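PDB 3VC5: mandelate racemase/muconate lactonizing protein, which probably catalyses the magnesium-dependent dehydration of D-glucarate to 5-dehydro-4-deoxy-D-glucarate, as a member of the enolase superfamily. Local coordinates for residues E424-M427 with R428-P432. Residues are numbered along the deposited sequence; the frame is centred on the assembly and turned at random.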
ATOM      1  N   GLU A 424      24.114 -24.278  -9.759  1.00 25.43           N
ATOM      2  CA  GLU A 424      25.562 -24.380  -9.594  1.00 27.13           C
ATOM      3  C   GLU A 424      26.053 -25.829  -9.565  1.00 25.64           C
ATOM      4  O   GLU A 424      27.064 -26.172 -10.203  1.00 30.35           O
ATOM      5  CB  GLU A 424      26.008 -23.625  -8.334  1.00 30.24           C
ATOM      6  CG  GLU A 424      27.508 -23.544  -8.140  1.00 31.58           C
ATOM      7  CD  GLU A 424      27.850 -22.863  -6.832  1.00 39.30           C
ATOM      8  OE1 GLU A 424      27.273 -23.237  -5.787  1.00 44.92           O
ATOM      9  OE2 GLU A 424      28.660 -21.928  -6.842  1.00 35.35           O
ATOM     10  N   GLY A 425      25.357 -26.676  -8.811  1.00 28.25           N
ATOM     11  CA  GLY A 425      25.696 -28.097  -8.745  1.00 29.00           C
ATOM     12  C   GLY A 425      25.575 -28.746 -10.107  1.00 27.52           C
ATOM     13  O   GLY A 425      26.412 -29.584 -10.492  1.00 32.95           O
ATOM     14  N   TYR A 426      24.534 -28.364 -10.843  1.00 28.54           N
ATOM     15  CA  TYR A 426      24.343 -28.902 -12.193  1.00 29.42           C
ATOM     16  C   TYR A 426      25.512 -28.445 -13.090  1.00 29.06           C
ATOM     17  O   TYR A 426      26.120 -29.262 -13.817  1.00 30.82           O
ATOM     18  CB  TYR A 426      22.980 -28.482 -12.755  1.00 24.66           C
ATOM     19  CG  TYR A 426      22.644 -29.062 -14.123  1.00 24.52           C
ATOM     20  CD1 TYR A 426      22.852 -30.410 -14.412  1.00 28.29           C
ATOM     21  CD2 TYR A 426      22.103 -28.251 -15.114  1.00 27.00           C
ATOM     22  CE1 TYR A 426      22.528 -30.931 -15.660  1.00 28.40           C
ATOM     23  CE2 TYR A 426      21.772 -28.754 -16.355  1.00 25.65           C
ATOM     24  CZ  TYR A 426      22.011 -30.092 -16.633  1.00 28.64           C
ATOM     25  OH  TYR A 426      21.661 -30.592 -17.876  1.00 29.54           O
ATOM     26  N   MET A 427      25.874 -27.163 -13.028  1.00 29.38           N
ATOM     27  CA  MET A 427      27.012 -26.711 -13.834  1.00 28.11           C
ATOM     28  C   MET A 427      28.303 -27.431 -13.421  1.00 29.96           C
ATOM     29  O   MET A 427      29.110 -27.801 -14.267  1.00 36.19           O
ATOM     30  CB  MET A 427      27.244 -25.194 -13.761  1.00 27.50           C
ATOM     31  CG  MET A 427      28.509 -24.767 -14.535  1.00 30.24           C
ATOM     32  SD  MET A 427      28.336 -25.072 -16.315  1.00 34.16           S
ATOM     33  CE  MET A 427      27.297 -23.670 -16.714  1.00 34.15           C
ATOM     34  N   ARG A 428      28.515 -27.591 -12.117  1.00 28.68           N
ATOM     35  CA  ARG A 428      29.700 -28.280 -11.608  1.00 31.90           C
ATOM     36  C   ARG A 428      29.819 -29.723 -12.102  1.00 33.37           C
ATOM     37  O   ARG A 428      30.924 -30.283 -12.154  1.00 37.89           O
ATOM     38  CB  ARG A 428      29.727 -28.239 -10.077  1.00 35.63           C
ATOM     39  CG  ARG A 428      30.177 -26.898  -9.520  1.00 37.08           C
ATOM     40  CD  ARG A 428      30.021 -26.843  -8.001  1.00 47.98           C
ATOM     41  NE  ARG A 428      30.714 -25.695  -7.421  1.00 59.69           N
ATOM     42  CZ  ARG A 428      30.602 -25.319  -6.148  1.00 67.89           C
ATOM     43  NH1 ARG A 428      29.810 -25.993  -5.316  1.00 62.21           N
ATOM     44  NH2 ARG A 428      31.276 -24.265  -5.703  1.00 58.93           N
ATOM     45  N   SER A 429      28.701 -30.341 -12.473  1.00 34.18           N
ATOM     46  CA  SER A 429      28.772 -31.712 -12.971  1.00 34.74           C
ATOM     47  C   SER A 429      29.508 -31.773 -14.325  1.00 38.48           C
ATOM     48  O   SER A 429      30.032 -32.831 -14.717  1.00 42.27           O
ATOM     49  CB  SER A 429      27.380 -32.351 -13.040  1.00 35.29           C
ATOM     50  OG  SER A 429      26.665 -31.926 -14.196  1.00 35.75           O
ATOM     51  N   PHE A 430      29.575 -30.626 -15.007  1.00 39.39           N
ATOM     52  CA  PHE A 430      30.276 -30.487 -16.290  1.00 39.14           C
ATOM     53  C   PHE A 430      31.644 -29.802 -16.128  1.00 41.49           C
ATOM     54  O   PHE A 430      32.630 -30.204 -16.740  1.00 46.15           O
ATOM     55  CB  PHE A 430      29.421 -29.707 -17.284  1.00 41.78           C
ATOM     56  CG  PHE A 430      28.018 -30.230 -17.413  1.00 41.46           C
ATOM     57  CD1 PHE A 430      27.782 -31.497 -17.916  1.00 45.02           C
ATOM     58  CD2 PHE A 430      26.935 -29.466 -17.025  1.00 39.56           C
ATOM     59  CE1 PHE A 430      26.506 -32.000 -18.040  1.00 40.73           C
ATOM     60  CE2 PHE A 430      25.637 -29.966 -17.146  1.00 37.16           C
ATOM     61  CZ  PHE A 430      25.423 -31.239 -17.648  1.00 36.03           C
ATOM     62  N   ASP A 431      31.692 -28.765 -15.299  1.00 42.88           N
ATOM     63  CA  ASP A 431      32.923 -28.035 -15.017  1.00 42.42           C
ATOM     64  C   ASP A 431      33.116 -27.956 -13.496  1.00 41.20           C
ATOM     65  O   ASP A 431      32.554 -27.072 -12.843  1.00 42.72           O
ATOM     66  CB  ASP A 431      32.826 -26.633 -15.639  1.00 43.29           C
ATOM     67  CG  ASP A 431      33.970 -25.739 -15.252  1.00 57.47           C
ATOM     68  OD1 ASP A 431      35.003 -26.266 -14.776  1.00 58.62           O
ATOM     69  OD2 ASP A 431      33.832 -24.504 -15.428  1.00 60.36           O
ATOM     70  N   PRO A 432      33.877 -28.907 -12.922  1.00 41.89           N
ATOM     71  CA  PRO A 432      34.046 -29.065 -11.476  1.00 44.79           C
ATOM     72  C   PRO A 432      34.597 -27.822 -10.803  1.00 45.86           C
ATOM     73  O   PRO A 432      34.389 -27.613  -9.598  1.00 50.01           O
ATOM     74  CB  PRO A 432      35.095 -30.177 -11.374  1.00 46.63           C
ATOM     75  CG  PRO A 432      34.948 -30.947 -12.616  1.00 50.48           C
ATOM     76  CD  PRO A 432      34.575 -29.968 -13.674  1.00 44.09           C
TER
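Tyr426 and Phe430, one turn apart on the short surface helix 423-430, form an edge-to-face aromatic pair, with ring centroids 5.0 Å apart and planes at 71°. Phe430 supplies the edge: its CE2 stands over one face of the tyrosine, offset toward the rim, and its CZ lies 3.5 Å from Tyr426 CE1. Tyr426 OH is hydrogen-bonded to His175 ND1, and Trp172 adds a further edge-to-face partner to Phe430. An alanine in place of Tyr426 would probably leave the Phe430 edge without its aromatic face and His175 without the phenolic partner.

Arg428 runs along another flank. Its CB passes 3.4 Å from Glu424 O, CG touches the same oxygen, and CD and NE continue beside Glu424 CG. With CG anti to the carbonyl carbon (chi1 -78°) and the chain then extended, the guanidinium lies flat against the carboxylate, planes 6° apart, CZ by Glu424 CD. NH1 is 3.8 Å from Glu424 OE1 and NH2 3.7 Å from OE2, a long salt bridge of charges alone; NE is hydrogen-bonded to Phe434 O, NH2 to Ser435 OG, and Glu424 OE2 to Thr436 N.

Toward the helix's C-terminal end, Ser429 OG donates to Tyr426 O over 2.7 Å, on an in-plane lone pair, while Ser429 N reaches that oxygen from above the carbonyl plane. Met427 O also accepts two bonds, from Phe430 N and Asp431 N. Both side-chain pairs have the i to i+4 spacing of same-side helix neighbours: a ring pair and a phenol hydrogen bond join one flank to Trp172 and His175, whereas stacked opposite charges, each hydrogen-bonded onward, tie another to 434-436.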